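Local atomic coordinates of putative sulfatase yidJ (PDB entry 2QZU), a protein that probably hydrolyses sulfate esters as a metal-binding member of the sulfatase family, within the alkaline phosphatase superfamily. Residues N68-Y73 / E332-P337; T418-Y423 / D439-P444; D433-F438 / K456-F461. All blocks are in the same frame, centred on the assembly; numbering follows the deposited sequence.

Along the chain, contact 1 closes before contact 2 opens, while contacts 2 and 3 interleave. Contact 1 is buried, its centre about 8 Å from the centre of the chain, at the ends of strands 64-66 and 338-341 of the large mixed sheet. In the four-stranded antiparallel sheet near the C-terminus, contact 2 joins the start of strand 421-428 to the end of its neighbour 431-439, and contact 3 packs the latter strand against helix 455-471. Their centres are about 12 Å apart and they touch directly, for instance Thr422 O with Phe438 N at 3.0 Å. The centres of contacts 1 and 2 are about 14 Å apart and those of contacts 1 and 3 about 21 Å, without touching. Together they run from the core outward to the C-terminal helix.

Contact 1: N68-Y73 / E332-P337; sequences NAISSY and ESMRIP
The carbonyl oxygen Ala69 O is held by two donors from 332-337. Arg335 NH2 reaches it at 2.9 Å on a lone pair, lying in the carbonyl plane, and the oxygen in turn lies in the plane of the guanidinium. Ile336 N comes from above the carbonyl plane at 3.1 Å, along an almost straight N-H...O line of 170°. The arginine can make this bond because its chain folds back at chi2 (-88°) and chi3 (-62°), carrying the guanidinium alongside its own backbone; Asn68 CA then lies over one face. A salt bridge from Arg335 NH1 to Asp41 holds the other end of the group, so its rotation is fixed from two directions.

Ile70 and Arg335 form a single backbone bridge, just past strand 64-66 and just before its antiparallel neighbour 338-341, where the chain leaves helix 331-334 to enter the large mixed sheet of the sulfatase fold. Segment 68-73 leads on to helix 76-85, whose first residue, Ser76, is predicted to become 3-oxoalanine but is unmodified here.

On the helix side, Met334 O accepts Ser71 N at 2.9 Å and also receives a CA-H...O contact from Ile70 CA at 3.2 Å. The selenomethionine Met334 runs alongside Ile70 in the same direction, and its bend at chi3 sets CE 4.0 Å from Ile70 CD1. Ile336 adds a further contact: its CD1 rests 3.5 Å from Ile70 O, and its CG2 meets Ser71 CB at 4.0 Å. Ser71 OG turns elsewhere, bonding to Asp313 O.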
loop_
_atom_site.group_PDB
_atom_site.type_symbol
_atom_site.label_atom_id
_atom_site.label_comp_id
_atom_site.label_asym_id
_atom_site.label_seq_id
_atom_site.Cartn_x
_atom_site.Cartn_y
_atom_site.Cartn_z
ATOM N N ASN A 68 6.795 32.357 -4.383
ATOM C CA ASN A 68 6.993 32.366 -2.929
ATOM C C ASN A 68 5.690 32.065 -2.183
ATOM O O ASN A 68 5.592 32.313 -0.981
ATOM C CB ASN A 68 7.518 33.723 -2.432
ATOM C CG ASN A 68 8.934 34.016 -2.890
ATOM O OD1 ASN A 68 9.785 33.131 -2.930
ATOM N ND2 ASN A 68 9.196 35.276 -3.214
ATOM N N ALA A 69 4.692 31.536 -2.886
ATOM C CA ALA A 69 3.396 31.229 -2.263
ATOM C C ALA A 69 3.488 30.135 -1.203
ATOM O O ALA A 69 4.232 29.172 -1.364
ATOM C CB ALA A 69 2.389 30.823 -3.330
ATOM N N ILE A 70 2.717 30.276 -0.124
ATOM C CA ILE A 70 2.735 29.284 0.951
ATOM C C ILE A 70 1.350 28.935 1.496
ATOM O O ILE A 70 0.349 29.553 1.139
ATOM C CB ILE A 70 3.602 29.771 2.151
ATOM C CG1 ILE A 70 3.037 31.069 2.734
ATOM C CG2 ILE A 70 5.032 30.028 1.704
ATOM C CD1 ILE A 70 2.011 30.861 3.837
ATOM N N SER A 71 1.318 27.921 2.358
ATOM C CA SER A 71 0.104 27.481 3.036
ATOM C C SER A 71 0.492 27.547 4.520
ATOM O O SER A 71 1.395 26.834 4.968
ATOM C CB SER A 71 -0.261 26.049 2.641
ATOM O OG SER A 71 -1.450 25.637 3.304
ATOM N N SER A 72 -0.185 28.411 5.269
ATOM C CA SER A 72 0.114 28.620 6.688
ATOM C C SER A 72 -0.086 27.428 7.626
ATOM O O SER A 72 0.655 27.272 8.599
ATOM C CB SER A 72 -0.672 29.832 7.195
ATOM O OG SER A 72 -0.185 31.019 6.587
ATOM N N TYR A 73 -1.097 26.610 7.363
ATOM C CA TYR A 73 -1.334 25.419 8.175
ATOM C C TYR A 73 -1.303 24.319 7.121
ATOM O O TYR A 73 -2.339 23.941 6.573
ATOM C CB TYR A 73 -2.708 25.479 8.851
ATOM C CG TYR A 73 -2.879 24.517 10.012
ATOM C CD1 TYR A 73 -2.071 23.390 10.138
ATOM C CD2 TYR A 73 -3.860 24.734 10.984
ATOM C CE1 TYR A 73 -2.227 22.499 11.203
ATOM C CE2 TYR A 73 -4.030 23.842 12.055
ATOM C CZ TYR A 73 -3.207 22.730 12.153
ATOM O OH TYR A 73 -3.358 21.846 13.200
ATOM N N GLU A 332 9.691 22.874 2.357
ATOM C CA GLU A 332 9.141 21.836 1.482
ATOM C C GLU A 332 7.693 21.495 1.834
ATOM O O GLU A 332 6.957 20.940 1.018
ATOM C CB GLU A 332 9.997 20.562 1.528
ATOM C CG GLU A 332 9.993 19.855 2.872
ATOM C CD GLU A 332 11.104 20.322 3.793
ATOM O OE1 GLU A 332 11.617 21.445 3.606
ATOM O OE2 GLU A 332 11.459 19.563 4.720
ATOM N N SER A 333 7.300 21.838 3.056
ATOM C CA SER A 333 5.951 21.601 3.548
ATOM C C SER A 333 5.033 22.806 3.297
ATOM O O SER A 333 3.894 22.654 2.840
ATOM C CB SER A 333 6.010 21.289 5.051
ATOM O OG SER A 333 4.720 21.260 5.634
HETATM N N MSE A 334 5.534 24.003 3.588
HETATM C CA MSE A 334 4.757 25.231 3.415
HETATM C C MSE A 334 4.622 25.747 1.977
HETATM O O MSE A 334 3.570 26.259 1.604
HETATM C CB MSE A 334 5.345 26.361 4.277
HETATM C CG MSE A 334 5.266 26.141 5.788
HETATM SE SE MSE A 334 5.827 27.739 6.778
HETATM C CE MSE A 334 4.257 28.821 6.448
ATOM N N ARG A 335 5.678 25.625 1.176
ATOM C CA ARG A 335 5.642 26.127 -0.197
ATOM C C ARG A 335 4.690 25.371 -1.120
ATOM O O ARG A 335 4.738 24.143 -1.224
ATOM C CB ARG A 335 7.057 26.145 -0.784
ATOM C CG ARG A 335 7.898 27.320 -0.301
ATOM C CD ARG A 335 7.692 28.541 -1.189
ATOM N NE ARG A 335 8.121 28.241 -2.550
ATOM C CZ ARG A 335 7.314 28.141 -3.602
ATOM N NH1 ARG A 335 7.820 27.846 -4.791
ATOM N NH2 ARG A 335 6.011 28.359 -3.478
ATOM N N ILE A 336 3.818 26.126 -1.782
ATOM C CA ILE A 336 2.841 25.566 -2.702
ATOM C C ILE A 336 2.853 26.298 -4.035
ATOM O O ILE A 336 3.302 27.447 -4.130
ATOM C CB ILE A 336 1.396 25.672 -2.140
ATOM C CG1 ILE A 336 1.062 27.137 -1.833
ATOM C CG2 ILE A 336 1.254 24.821 -0.896
ATOM C CD1 ILE A 336 -0.408 27.388 -1.490
ATOM N N PRO A 337 2.394 25.622 -5.098
ATOM C CA PRO A 337 2.363 26.276 -6.403
ATOM C C PRO A 337 1.229 27.290 -6.342
ATOM O O PRO A 337 0.292 27.140 -5.550
ATOM C CB PRO A 337 2.060 25.128 -7.358
ATOM C CG PRO A 337 1.213 24.219 -6.529
ATOM C CD PRO A 337 1.953 24.221 -5.203
#

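Contact 2: T418-Y423 / D439-P444; sequences TDRYTY and DRTNDP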
loop_
_atom_site.group_PDB
_atom_site.type_symbol
_atom_site.label_atom_id
_atom_site.label_comp_id
_atom_site.label_asym_id
_atom_site.label_seq_id
_atom_site.Cartn_x
_atom_site.Cartn_y
_atom_site.Cartn_z
ATOM N N THR A 418 8.842 35.458 7.156
ATOM C CA THR A 418 9.119 36.715 6.471
ATOM C C THR A 418 9.863 36.328 5.199
ATOM O O THR A 418 10.163 35.149 4.991
ATOM C CB THR A 418 10.017 37.656 7.301
ATOM O OG1 THR A 418 11.381 37.228 7.202
ATOM C CG2 THR A 418 9.590 37.654 8.763
ATOM N N ASP A 419 10.170 37.306 4.353
ATOM C CA ASP A 419 10.879 37.011 3.116
ATOM C C ASP A 419 12.274 36.446 3.356
ATOM O O ASP A 419 12.931 36.000 2.418
ATOM C CB ASP A 419 10.975 38.258 2.226
ATOM C CG ASP A 419 11.552 39.456 2.953
ATOM O OD1 ASP A 419 12.419 39.270 3.833
ATOM O OD2 ASP A 419 11.142 40.590 2.631
ATOM N N ARG A 420 12.723 36.452 4.608
ATOM C CA ARG A 420 14.050 35.934 4.934
ATOM C C ARG A 420 14.076 34.916 6.070
ATOM O O ARG A 420 14.826 33.937 6.013
ATOM C CB ARG A 420 14.995 37.085 5.296
ATOM C CG ARG A 420 16.377 36.615 5.736
ATOM C CD ARG A 420 17.283 37.772 6.126
ATOM N NE ARG A 420 18.614 37.299 6.498
ATOM C CZ ARG A 420 19.590 38.080 6.953
ATOM N NH1 ARG A 420 19.392 39.383 7.099
ATOM N NH2 ARG A 420 20.766 37.555 7.263
ATOM N N TYR A 421 13.258 35.145 7.093
ATOM C CA TYR A 421 13.221 34.270 8.264
ATOM C C TYR A 421 11.944 33.460 8.469
ATOM O O TYR A 421 10.859 33.861 8.059
ATOM C CB TYR A 421 13.413 35.105 9.538
ATOM C CG TYR A 421 14.717 35.864 9.637
ATOM C CD1 TYR A 421 15.893 35.219 10.013
ATOM C CD2 TYR A 421 14.770 37.231 9.361
ATOM C CE1 TYR A 421 17.097 35.920 10.117
ATOM C CE2 TYR A 421 15.966 37.940 9.461
ATOM C CZ TYR A 421 17.122 37.276 9.837
ATOM O OH TYR A 421 18.308 37.971 9.934
ATOM N N THR A 422 12.095 32.308 9.117
ATOM C CA THR A 422 10.953 31.485 9.492
ATOM C C THR A 422 11.127 31.360 11.003
ATOM O O THR A 422 12.132 30.825 11.477
ATOM C CB THR A 422 10.975 30.089 8.842
ATOM O OG1 THR A 422 10.789 30.221 7.428
ATOM C CG2 THR A 422 9.846 29.223 9.405
ATOM N N TYR A 423 10.164 31.893 11.747
ATOM C CA TYR A 423 10.200 31.877 13.207
ATOM C C TYR A 423 8.996 31.123 13.744
ATOM O O TYR A 423 7.890 31.262 13.227
ATOM C CB TYR A 423 10.174 33.316 13.736
ATOM C CG TYR A 423 10.108 33.442 15.244
ATOM C CD1 TYR A 423 11.234 33.212 16.032
ATOM C CD2 TYR A 423 8.917 33.793 15.880
ATOM C CE1 TYR A 423 11.177 33.332 17.418
ATOM C CE2 TYR A 423 8.850 33.916 17.268
ATOM C CZ TYR A 423 9.985 33.683 18.028
ATOM O OH TYR A 423 9.928 33.797 19.395
ATOM N N ASP A 439 17.342 31.337 9.194
ATOM C CA ASP A 439 17.695 32.433 8.299
ATOM C C ASP A 439 17.768 31.736 6.944
ATOM O O ASP A 439 18.765 31.089 6.632
ATOM C CB ASP A 439 19.070 33.000 8.663
ATOM C CG ASP A 439 19.506 34.123 7.735
ATOM O OD1 ASP A 439 19.075 34.137 6.561
ATOM O OD2 ASP A 439 20.293 34.984 8.174
ATOM N N ARG A 440 16.715 31.861 6.143
ATOM C CA ARG A 440 16.673 31.188 4.849
ATOM C C ARG A 440 17.643 31.713 3.791
ATOM O O ARG A 440 17.868 31.056 2.774
ATOM C CB ARG A 440 15.244 31.195 4.304
ATOM C CG ARG A 440 14.232 30.546 5.244
ATOM C CD ARG A 440 12.982 30.104 4.484
ATOM N NE ARG A 440 12.401 31.193 3.707
ATOM C CZ ARG A 440 11.725 32.216 4.224
ATOM N NH1 ARG A 440 11.529 32.302 5.535
ATOM N NH2 ARG A 440 11.257 33.164 3.427
ATOM N N THR A 441 18.216 32.887 4.025
ATOM C CA THR A 441 19.171 33.456 3.081
ATOM C C THR A 441 20.502 32.710 3.186
ATOM O O THR A 441 21.036 32.234 2.185
ATOM C CB THR A 441 19.412 34.953 3.361
ATOM O OG1 THR A 441 18.189 35.675 3.167
ATOM C CG2 THR A 441 20.481 35.510 2.422
ATOM N N ASN A 442 21.026 32.607 4.405
ATOM C CA ASN A 442 22.297 31.920 4.644
ATOM C C ASN A 442 22.113 30.421 4.864
ATOM O O ASN A 442 23.057 29.643 4.728
ATOM C CB ASN A 442 22.995 32.511 5.877
ATOM C CG ASN A 442 23.670 33.840 5.592
ATOM O OD1 ASN A 442 24.588 33.921 4.776
ATOM N ND2 ASN A 442 23.220 34.889 6.270
ATOM N N ASP A 443 20.890 30.028 5.200
ATOM C CA ASP A 443 20.565 28.633 5.484
ATOM C C ASP A 443 19.239 28.301 4.794
ATOM O O ASP A 443 18.223 28.079 5.451
ATOM C CB ASP A 443 20.467 28.479 7.011
ATOM C CG ASP A 443 20.032 27.094 7.454
ATOM O OD1 ASP A 443 20.460 26.093 6.847
ATOM O OD2 ASP A 443 19.271 27.014 8.445
ATOM N N PRO A 444 19.239 28.259 3.450
ATOM C CA PRO A 444 18.025 27.962 2.680
ATOM C C PRO A 444 17.357 26.618 2.962
ATOM O O PRO A 444 16.140 26.486 2.823
ATOM C CB PRO A 444 18.498 28.093 1.231
ATOM C CG PRO A 444 19.941 27.680 1.312
ATOM C CD PRO A 444 20.405 28.391 2.558
HETATM O O HOH W 1 11.728 34.440 0.369
#
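Arg420 grips the carboxylate of Asp439 side-on with two nitrogens, one to each oxygen. Arg420 NH2 meets Asp439 OD2 at 2.8 Å on the syn side, slightly out of the carboxylate plane, whereas Arg420 NE approaches Asp439 OD1 from above that plane at 3.2 Å, with a nearly straight N-H...O line of 170°. The two flat groups are therefore not coplanar but turned 64° apart. An extended chain from CG to NE carries the guanidinium across to the acid, and on the way Arg420 CG passes 3.3 Å from Thr441 OG1. Tyr421 OH stands over the centre of one guanidinium face, while Tyr421 CE1 lies 3.8 Å from Asp439 CB.

The second arginine crosses the opposite way. Its backbone Arg440 N bonds to Arg420 O at 2.8 Å, and its chain, bent at chi3, brings the guanidinium to the turn at Thr418, so that Arg440 NH2 meets Thr418 O at 2.8 Å in the carbonyl plane. Arg440 NH1 adds weak bonds to Thr418 O and to Thr422 OG1. A water donates to Asp419 O and accepts a weak bond from Arg440 NH2.

A second shell positions these groups. Asp439 OD1 takes the backbone N of Thr441 and of Asn442 as well as Arg420 NE, three donors that pin the carboxylate. Thr418 OG1 likewise accepts from Arg420 N and Tyr421 N, shaping the turn that presents Thr418 O and Arg420 O.

Tyr421 and Asp439 are a non-hydrogen-bonded pair at the open end of the 421-428/431-439 hairpin, with an ST motif leading into one strand and an Asx motif leading out of the other, in the small antiparallel C-terminal sheet characteristic of sulfatases.

Contact 3: D433-F438 / K456-F461; sequences DNVILF and KLTHTF
Leu437 holds its CG anti to the backbone N (chi1 177°) and thereby stretches its two methyls from the strand to the helix, where Phe461, with CG anti to the carbonyl carbon (chi1 -76°), brings its ring carbon CE2 against Leu437. This is a two-layer alpha/beta packing: helix 455-471 lies over one face of the four-stranded antiparallel C-terminal sheet, here against its outermost strand 431-439. The helix runs steeply across the strand, at 106° between their N-to-C directions, with the axes of the two short segments coming within 10.1 Å, so the touch is confined to a few residues.

Leu437 carries the largest part of it. Its two branches touch different helix side chains: Leu437 CD2 meets Leu457 CD2 at 3.7 Å, the two side chains crossing at about a right angle, while the other branch, Leu437 CD1, lies 3.8 Å from Phe461 CE2. On the helix, Leu457 and Phe461 are one turn apart, and Thr458 lies between them in sequence. Val435, two residues before Leu437 and on the same face of the strand, also touches through a methyl: Val435 CG1 meets Thr458 CG2 at 3.7 Å, the chains crossing at a slant.

No hydrogen bond joins the two segments; the interface is mostly apolar. Further along the sheet, the ring of Tyr423 meets that of Phe461, extending the helix contact onto strand 421-428. The strand's outer edge is tied instead to the connecting loop, where Asn449 bonds through its amide to Leu437 N and Val435 O. Thr458 turns its hydroxyl back to Gln454 O, just before the helix, and Thr458 OG1 also passes 4.0 Å from Leu437 CD2.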
loop_
_atom_site.group_PDB
_atom_site.type_symbol
_atom_site.label_atom_id
_atom_site.label_comp_id
_atom_site.label_asym_id
_atom_site.label_seq_id
_atom_site.Cartn_x
_atom_site.Cartn_y
_atom_site.Cartn_z
ATOM N N ASP A 433 7.469 26.213 25.030
ATOM C CA ASP A 433 8.309 25.025 25.126
ATOM C C ASP A 433 9.567 24.999 24.256
ATOM O O ASP A 433 10.531 24.300 24.569
ATOM C CB ASP A 433 7.441 23.828 24.729
ATOM C CG ASP A 433 7.735 22.594 25.533
ATOM O OD1 ASP A 433 8.925 22.296 25.776
ATOM O OD2 ASP A 433 6.759 21.911 25.906
ATOM N N ASN A 434 9.548 25.734 23.151
ATOM C CA ASN A 434 10.676 25.725 22.229
ATOM C C ASN A 434 10.608 26.965 21.349
ATOM O O ASN A 434 9.530 27.511 21.122
ATOM C CB ASN A 434 10.586 24.462 21.357
ATOM C CG ASN A 434 11.892 24.120 20.654
ATOM O OD1 ASN A 434 11.935 23.217 19.815
ATOM N ND2 ASN A 434 12.960 24.827 20.996
ATOM N N VAL A 435 11.766 27.411 20.871
ATOM C CA VAL A 435 11.851 28.569 19.994
ATOM C C VAL A 435 12.710 28.167 18.803
ATOM O O VAL A 435 13.814 27.644 18.963
ATOM C CB VAL A 435 12.497 29.786 20.706
ATOM C CG1 VAL A 435 12.543 30.974 19.760
ATOM C CG2 VAL A 435 11.699 30.142 21.953
ATOM N N ILE A 436 12.195 28.405 17.604
ATOM C CA ILE A 436 12.900 28.040 16.387
ATOM C C ILE A 436 13.035 29.235 15.452
ATOM O O ILE A 436 12.085 29.985 15.246
ATOM C CB ILE A 436 12.147 26.903 15.665
ATOM C CG1 ILE A 436 12.024 25.700 16.607
ATOM C CG2 ILE A 436 12.873 26.512 14.384
ATOM C CD1 ILE A 436 10.987 24.683 16.183
ATOM N N LEU A 437 14.228 29.413 14.892
ATOM C CA LEU A 437 14.474 30.512 13.973
ATOM C C LEU A 437 15.448 30.081 12.887
ATOM O O LEU A 437 16.533 29.583 13.177
ATOM C CB LEU A 437 15.039 31.726 14.719
ATOM C CG LEU A 437 15.410 32.941 13.858
ATOM C CD1 LEU A 437 14.182 33.441 13.111
ATOM C CD2 LEU A 437 15.983 34.041 14.744
ATOM N N PHE A 438 15.042 30.259 11.635
ATOM C CA PHE A 438 15.888 29.911 10.500
ATOM C C PHE A 438 16.099 31.133 9.617
ATOM O O PHE A 438 15.155 31.875 9.334
ATOM C CB PHE A 438 15.246 28.819 9.634
ATOM C CG PHE A 438 15.107 27.492 10.314
ATOM C CD1 PHE A 438 13.844 26.955 10.559
ATOM C CD2 PHE A 438 16.231 26.759 10.679
ATOM C CE1 PHE A 438 13.706 25.700 11.160
ATOM C CE2 PHE A 438 16.107 25.511 11.279
ATOM C CZ PHE A 438 14.842 24.978 11.520
ATOM N N LYS A 456 18.144 39.128 20.179
ATOM C CA LYS A 456 17.539 40.402 19.800
ATOM C C LYS A 456 16.453 40.199 18.749
ATOM O O LYS A 456 15.343 40.714 18.872
ATOM C CB LYS A 456 18.607 41.354 19.254
ATOM C CG LYS A 456 18.081 42.740 18.904
ATOM C CD LYS A 456 19.191 43.676 18.429
ATOM C CE LYS A 456 19.751 43.262 17.075
ATOM N NZ LYS A 456 20.822 44.190 16.608
ATOM N N LEU A 457 16.794 39.442 17.715
ATOM C CA LEU A 457 15.876 39.157 16.622
ATOM C C LEU A 457 14.669 38.364 17.119
ATOM O O LEU A 457 13.527 38.654 16.754
ATOM C CB LEU A 457 16.618 38.377 15.536
ATOM C CG LEU A 457 15.919 38.140 14.201
ATOM C CD1 LEU A 457 15.584 39.469 13.542
ATOM C CD2 LEU A 457 16.831 37.316 13.307
ATOM N N THR A 458 14.928 37.371 17.963
ATOM C CA THR A 458 13.871 36.536 18.516
ATOM C C THR A 458 12.876 37.376 19.317
ATOM O O THR A 458 11.669 37.140 19.274
ATOM C CB THR A 458 14.461 35.435 19.424
ATOM O OG1 THR A 458 15.386 34.641 18.671
ATOM C CG2 THR A 458 13.361 34.534 19.956
ATOM N N HIS A 459 13.387 38.360 20.050
ATOM C CA HIS A 459 12.530 39.231 20.843
ATOM C C HIS A 459 11.628 40.061 19.929
ATOM O O HIS A 459 10.461 40.304 20.243
ATOM C CB HIS A 459 13.385 40.146 21.726
ATOM C CG HIS A 459 12.604 41.219 22.420
ATOM N ND1 HIS A 459 12.250 42.400 21.801
ATOM C CD2 HIS A 459 12.100 41.285 23.674
ATOM C CE1 HIS A 459 11.559 43.145 22.645
ATOM N NE2 HIS A 459 11.454 42.493 23.790
ATOM N N THR A 460 12.175 40.487 18.797
ATOM C CA THR A 460 11.419 41.283 17.838
ATOM C C THR A 460 10.288 40.452 17.236
ATOM O O THR A 460 9.146 40.907 17.154
ATOM C CB THR A 460 12.323 41.789 16.698
ATOM O OG1 THR A 460 13.416 42.536 17.249
ATOM C CG2 THR A 460 11.534 42.679 15.751
ATOM N N PHE A 461 10.606 39.231 16.815
ATOM C CA PHE A 461 9.593 38.358 16.236
ATOM C C PHE A 461 8.558 37.980 17.292
ATOM O O PHE A 461 7.386 37.791 16.980
ATOM C CB PHE A 461 10.236 37.095 15.649
ATOM C CG PHE A 461 10.937 37.320 14.333
ATOM C CD1 PHE A 461 10.288 37.966 13.284
ATOM C CD2 PHE A 461 12.233 36.856 14.132
ATOM C CE1 PHE A 461 10.918 38.144 12.049
ATOM C CE2 PHE A 461 12.874 37.029 12.902
ATOM C CZ PHE A 461 12.214 37.675 11.861
#